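Local coordinates for sterol regulatory element-binding protein cleavage-activating protein (Schizosaccharomyces pombe, PDB 4YHC), which escorts the membrane-bound transcription factor precursor sre1 for processing when sterol or oxygen is low; this chain is the WD40 domain of the escort protein, at residues K78-F92 with Y113-W125. The protein carries 9 engineered substitutions. Numbering follows the deposited sequence.
Sequences KAIALDPQGNYVSLF and YHSKPNSKLNVFW. Engineered in segment 113-125: S115 (natural residue Cys).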
# COMPACT_ATOMS: atom_id res chain seq x y z
N LYS A 78 -2.91 18.73 3.44
CA LYS A 78 -1.76 18.08 3.96
C LYS A 78 -1.88 16.54 3.93
O LYS A 78 -0.87 15.88 3.99
CB LYS A 78 -1.58 18.48 5.43
CG LYS A 78 -1.14 19.89 5.79
CD LYS A 78 -0.62 19.88 7.25
CE LYS A 78 0.53 20.82 7.54
NZ LYS A 78 1.36 20.32 8.67
N ALA A 79 -3.09 15.97 3.99
CA ALA A 79 -3.19 14.49 4.01
C ALA A 79 -4.58 14.06 3.61
O ALA A 79 -5.54 14.82 3.73
CB ALA A 79 -2.91 13.93 5.39
N ILE A 80 -4.62 12.83 3.10
CA ILE A 80 -5.85 12.14 2.78
C ILE A 80 -5.79 10.73 3.29
O ILE A 80 -4.72 10.16 3.34
CB ILE A 80 -6.11 12.13 1.26
CG1 ILE A 80 -7.42 11.39 0.99
CG2 ILE A 80 -4.97 11.43 0.49
CD1 ILE A 80 -7.77 11.34 -0.48
N ALA A 81 -6.92 10.16 3.66
CA ALA A 81 -6.94 8.77 4.03
C ALA A 81 -8.34 8.22 3.94
O ALA A 81 -9.32 8.99 3.98
CB ALA A 81 -6.35 8.56 5.39
N LEU A 82 -8.43 6.93 3.66
CA LEU A 82 -9.71 6.25 3.54
C LEU A 82 -9.88 5.32 4.65
O LEU A 82 -8.89 4.72 5.11
CB LEU A 82 -9.75 5.41 2.27
CG LEU A 82 -9.84 6.13 0.92
CD1 LEU A 82 -8.46 6.28 0.35
CD2 LEU A 82 -10.61 5.26 -0.04
N ASP A 83 -11.13 5.10 5.06
CA ASP A 83 -11.34 4.07 6.05
C ASP A 83 -11.10 2.69 5.36
O ASP A 83 -11.12 2.59 4.11
CB ASP A 83 -12.73 4.17 6.68
CG ASP A 83 -13.82 3.49 5.87
OD1 ASP A 83 -14.23 4.03 4.82
OD2 ASP A 83 -14.25 2.41 6.29
N PRO A 84 -10.89 1.64 6.15
CA PRO A 84 -10.55 0.37 5.57
C PRO A 84 -11.60 -0.25 4.69
O PRO A 84 -11.25 -1.00 3.83
CB PRO A 84 -10.24 -0.54 6.79
CG PRO A 84 -10.15 0.35 7.96
CD PRO A 84 -10.89 1.59 7.63
N GLN A 85 -12.86 0.18 4.80
CA GLN A 85 -13.94 -0.33 3.94
C GLN A 85 -14.20 0.52 2.73
O GLN A 85 -14.97 0.12 1.84
CB GLN A 85 -15.24 -0.53 4.76
CG GLN A 85 -15.20 -1.72 5.71
CD GLN A 85 -14.79 -3.00 4.99
OE1 GLN A 85 -15.49 -3.48 4.09
NE2 GLN A 85 -13.62 -3.55 5.36
N GLY A 86 -13.54 1.66 2.64
CA GLY A 86 -13.72 2.50 1.46
C GLY A 86 -15.01 3.29 1.36
O GLY A 86 -15.45 3.62 0.25
N ASN A 87 -15.63 3.56 2.50
CA ASN A 87 -16.89 4.31 2.54
C ASN A 87 -16.75 5.75 2.95
O ASN A 87 -17.63 6.57 2.65
CB ASN A 87 -17.89 3.65 3.48
CG ASN A 87 -18.23 2.25 3.04
OD1 ASN A 87 -18.47 2.03 1.88
ND2 ASN A 87 -18.12 1.31 3.92
N TYR A 88 -15.66 6.05 3.66
CA TYR A 88 -15.38 7.40 4.13
C TYR A 88 -13.96 7.85 3.72
O TYR A 88 -13.02 7.04 3.62
CB TYR A 88 -15.51 7.43 5.68
CG TYR A 88 -16.85 6.98 6.12
CD1 TYR A 88 -17.98 7.83 6.01
CD2 TYR A 88 -17.06 5.71 6.58
CE1 TYR A 88 -19.25 7.39 6.38
CE2 TYR A 88 -18.34 5.26 6.93
CZ TYR A 88 -19.43 6.11 6.81
OH TYR A 88 -20.69 5.65 7.16
N VAL A 89 -13.81 9.13 3.48
CA VAL A 89 -12.50 9.74 3.25
C VAL A 89 -12.31 10.85 4.28
O VAL A 89 -13.31 11.60 4.59
CB VAL A 89 -12.39 10.30 1.84
CG1 VAL A 89 -10.96 10.70 1.54
CG2 VAL A 89 -12.75 9.24 0.81
N SER A 90 -11.09 10.95 4.81
CA SER A 90 -10.67 12.06 5.67
C SER A 90 -9.69 12.90 4.95
O SER A 90 -8.68 12.38 4.51
CB SER A 90 -9.97 11.62 6.97
OG SER A 90 -8.88 10.74 6.69
N LEU A 91 -10.00 14.18 4.82
CA LEU A 91 -9.11 15.15 4.19
C LEU A 91 -8.62 16.13 5.27
O LEU A 91 -9.41 16.61 6.08
CB LEU A 91 -9.87 15.93 3.13
CG LEU A 91 -10.48 15.25 1.91
CD1 LEU A 91 -11.20 16.31 1.09
CD2 LEU A 91 -9.38 14.59 1.10
N PHE A 92 -7.34 16.44 5.27
CA PHE A 92 -6.77 17.36 6.23
C PHE A 92 -6.16 18.52 5.50
O PHE A 92 -5.25 18.34 4.66
CB PHE A 92 -5.65 16.69 7.05
CG PHE A 92 -6.15 15.74 8.11
CD1 PHE A 92 -6.72 14.53 7.75
CD2 PHE A 92 -6.04 16.07 9.48
CE1 PHE A 92 -7.22 13.68 8.71
CE2 PHE A 92 -6.52 15.22 10.43
CZ PHE A 92 -7.13 14.04 10.05
N TYR A 113 -8.06 21.66 13.96
CA TYR A 113 -7.06 20.80 14.60
C TYR A 113 -5.74 21.51 14.53
O TYR A 113 -5.49 22.27 13.59
CB TYR A 113 -7.03 19.37 13.95
CG TYR A 113 -6.21 19.29 12.69
CD1 TYR A 113 -6.74 19.66 11.45
CD2 TYR A 113 -4.90 18.89 12.74
CE1 TYR A 113 -5.98 19.67 10.32
CE2 TYR A 113 -4.15 18.88 11.63
CZ TYR A 113 -4.67 19.29 10.42
OH TYR A 113 -3.84 19.26 9.31
N HIS A 114 -4.91 21.30 15.56
CA HIS A 114 -3.55 21.88 15.60
C HIS A 114 -2.57 20.99 14.79
O HIS A 114 -2.58 19.76 14.88
CB HIS A 114 -3.06 22.14 17.06
CG HIS A 114 -3.61 23.40 17.70
ND1 HIS A 114 -3.32 24.67 17.24
CD2 HIS A 114 -4.43 23.58 18.77
CE1 HIS A 114 -3.93 25.57 17.99
NE2 HIS A 114 -4.61 24.94 18.93
N SER A 115 -1.79 21.66 13.95
CA SER A 115 -0.71 21.09 13.14
C SER A 115 0.41 22.07 13.29
O SER A 115 0.16 23.25 13.31
CB SER A 115 -1.09 21.07 11.65
OG SER A 115 -1.15 19.77 11.12
N LYS A 116 1.65 21.62 13.30
CA LYS A 116 2.77 22.53 13.52
C LYS A 116 3.50 22.88 12.21
O LYS A 116 4.74 22.82 12.20
CB LYS A 116 3.75 21.93 14.54
CG LYS A 116 3.23 20.82 15.46
CD LYS A 116 1.94 21.14 16.22
CE LYS A 116 1.45 19.93 17.03
NZ LYS A 116 -0.03 19.85 17.21
N PRO A 117 2.78 23.27 11.12
CA PRO A 117 3.42 23.44 9.80
C PRO A 117 4.71 24.22 9.88
O PRO A 117 4.71 25.23 10.56
CB PRO A 117 2.38 24.21 8.98
CG PRO A 117 1.47 24.83 9.97
CD PRO A 117 1.43 23.87 11.11
N ASN A 118 5.80 23.81 9.22
CA ASN A 118 5.84 22.76 8.17
C ASN A 118 5.94 21.32 8.73
O ASN A 118 6.98 20.67 8.61
CB ASN A 118 7.03 22.99 7.21
CG ASN A 118 7.16 24.43 6.72
OD1 ASN A 118 7.51 25.32 7.48
ND2 ASN A 118 6.92 24.64 5.43
N SER A 119 4.85 20.84 9.32
CA SER A 119 4.73 19.48 9.79
C SER A 119 4.16 18.67 8.65
O SER A 119 3.23 19.11 7.97
CB SER A 119 3.81 19.41 11.01
OG SER A 119 4.08 18.26 11.77
N LYS A 120 4.76 17.52 8.42
CA LYS A 120 4.28 16.54 7.50
C LYS A 120 3.36 15.58 8.28
O LYS A 120 3.69 15.16 9.37
CB LYS A 120 5.48 15.80 6.88
CG LYS A 120 5.96 16.38 5.56
CD LYS A 120 6.56 17.79 5.66
CE LYS A 120 6.58 18.48 4.30
NZ LYS A 120 7.75 19.36 4.05
N LEU A 121 2.21 15.26 7.71
CA LEU A 121 1.25 14.35 8.35
C LEU A 121 1.16 12.99 7.70
O LEU A 121 1.18 12.88 6.48
CB LEU A 121 -0.15 14.94 8.27
CG LEU A 121 -0.43 16.24 8.98
CD1 LEU A 121 -1.95 16.32 9.13
CD2 LEU A 121 0.25 16.34 10.34
N ASN A 122 0.98 11.97 8.52
CA ASN A 122 0.45 10.70 8.05
C ASN A 122 -0.82 10.43 8.83
O ASN A 122 -0.79 10.63 10.04
CB ASN A 122 1.48 9.64 8.29
CG ASN A 122 1.21 8.39 7.49
OD1 ASN A 122 0.40 8.40 6.55
ND2 ASN A 122 1.89 7.30 7.86
N VAL A 123 -1.93 10.03 8.16
CA VAL A 123 -3.20 9.76 8.82
C VAL A 123 -3.72 8.37 8.57
O VAL A 123 -3.63 7.93 7.47
CB VAL A 123 -4.26 10.75 8.31
CG1 VAL A 123 -5.59 10.42 8.98
CG2 VAL A 123 -3.86 12.17 8.64
N PHE A 124 -4.27 7.69 9.57
CA PHE A 124 -4.71 6.30 9.44
C PHE A 124 -6.00 6.19 10.17
O PHE A 124 -6.12 6.72 11.24
CB PHE A 124 -3.85 5.30 10.28
CG PHE A 124 -2.42 5.53 10.20
CD1 PHE A 124 -1.77 5.30 9.05
CD2 PHE A 124 -1.72 5.94 11.31
CE1 PHE A 124 -0.43 5.48 8.96
CE2 PHE A 124 -0.38 6.16 11.24
CZ PHE A 124 0.27 5.93 10.05
N TRP A 125 -6.94 5.46 9.60
CA TRP A 125 -8.16 5.02 10.28
C TRP A 125 -7.98 3.63 10.90
O TRP A 125 -7.47 2.71 10.23
CB TRP A 125 -9.26 4.87 9.26
CG TRP A 125 -9.78 6.16 8.63
CD1 TRP A 125 -9.09 6.98 7.82
CD2 TRP A 125 -11.09 6.66 8.69
NE1 TRP A 125 -9.90 7.96 7.36
CE2 TRP A 125 -11.14 7.78 7.88
CE3 TRP A 125 -12.25 6.22 9.32
CZ2 TRP A 125 -12.32 8.55 7.71
CZ3 TRP A 125 -13.44 6.95 9.12
CH2 TRP A 125 -13.46 8.11 8.36
O HOH W 1 1.73 16.38 5.24
O HOH W 2 -1.93 10.31 5.08
O HOH W 3 -6.55 4.86 6.84
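Strand 79-82 runs beside strand 121-125 at 16° between their N-to-C directions, with axes 6.5 Å apart; the CA atoms of A79, A81 and D83 (just past the strand) lie nearest those of L121, V123 and W125. Both are first strands of successive four-stranded antiparallel blades, in the predicted repeats WD 2 and WD 3, so the contact is a blade-to-blade interface of the WD40 propeller. No direct backbone bond joins the strands; instead, three waters bridge K78 O to L121 N, I80 O to V123 N and L82 O to W125 N, each donating to the carbonyl and accepting from the amide. W125 lies between the blades. It sets CG anti to its own carbonyl carbon, beside its backbone N, which carries the indole across to segment 78-92; D83 CB lies over one face, 3.7 Å from the centroid of the W125 six-membered ring, and Y88 CB reaches W125 CH2 obliquely at 3.4 Å. D83 is itself fixed by its carboxylate: OD1 accepts from the amides of N87 and Y88, while OD2 takes that of Q85 in an Asx turn. Farther along, V123 CG2 sits over a face of F92, and the F92 edge points into the Y113 face in a T-shaped pair with planes at 80°, Y113 OH being hydrogen-bonded to S93 O. The indole's polar atom is also satisfied: W125 NE1 donates to S90 OG over 3.0 Å, the oxygen tilted 25° from the ring plane.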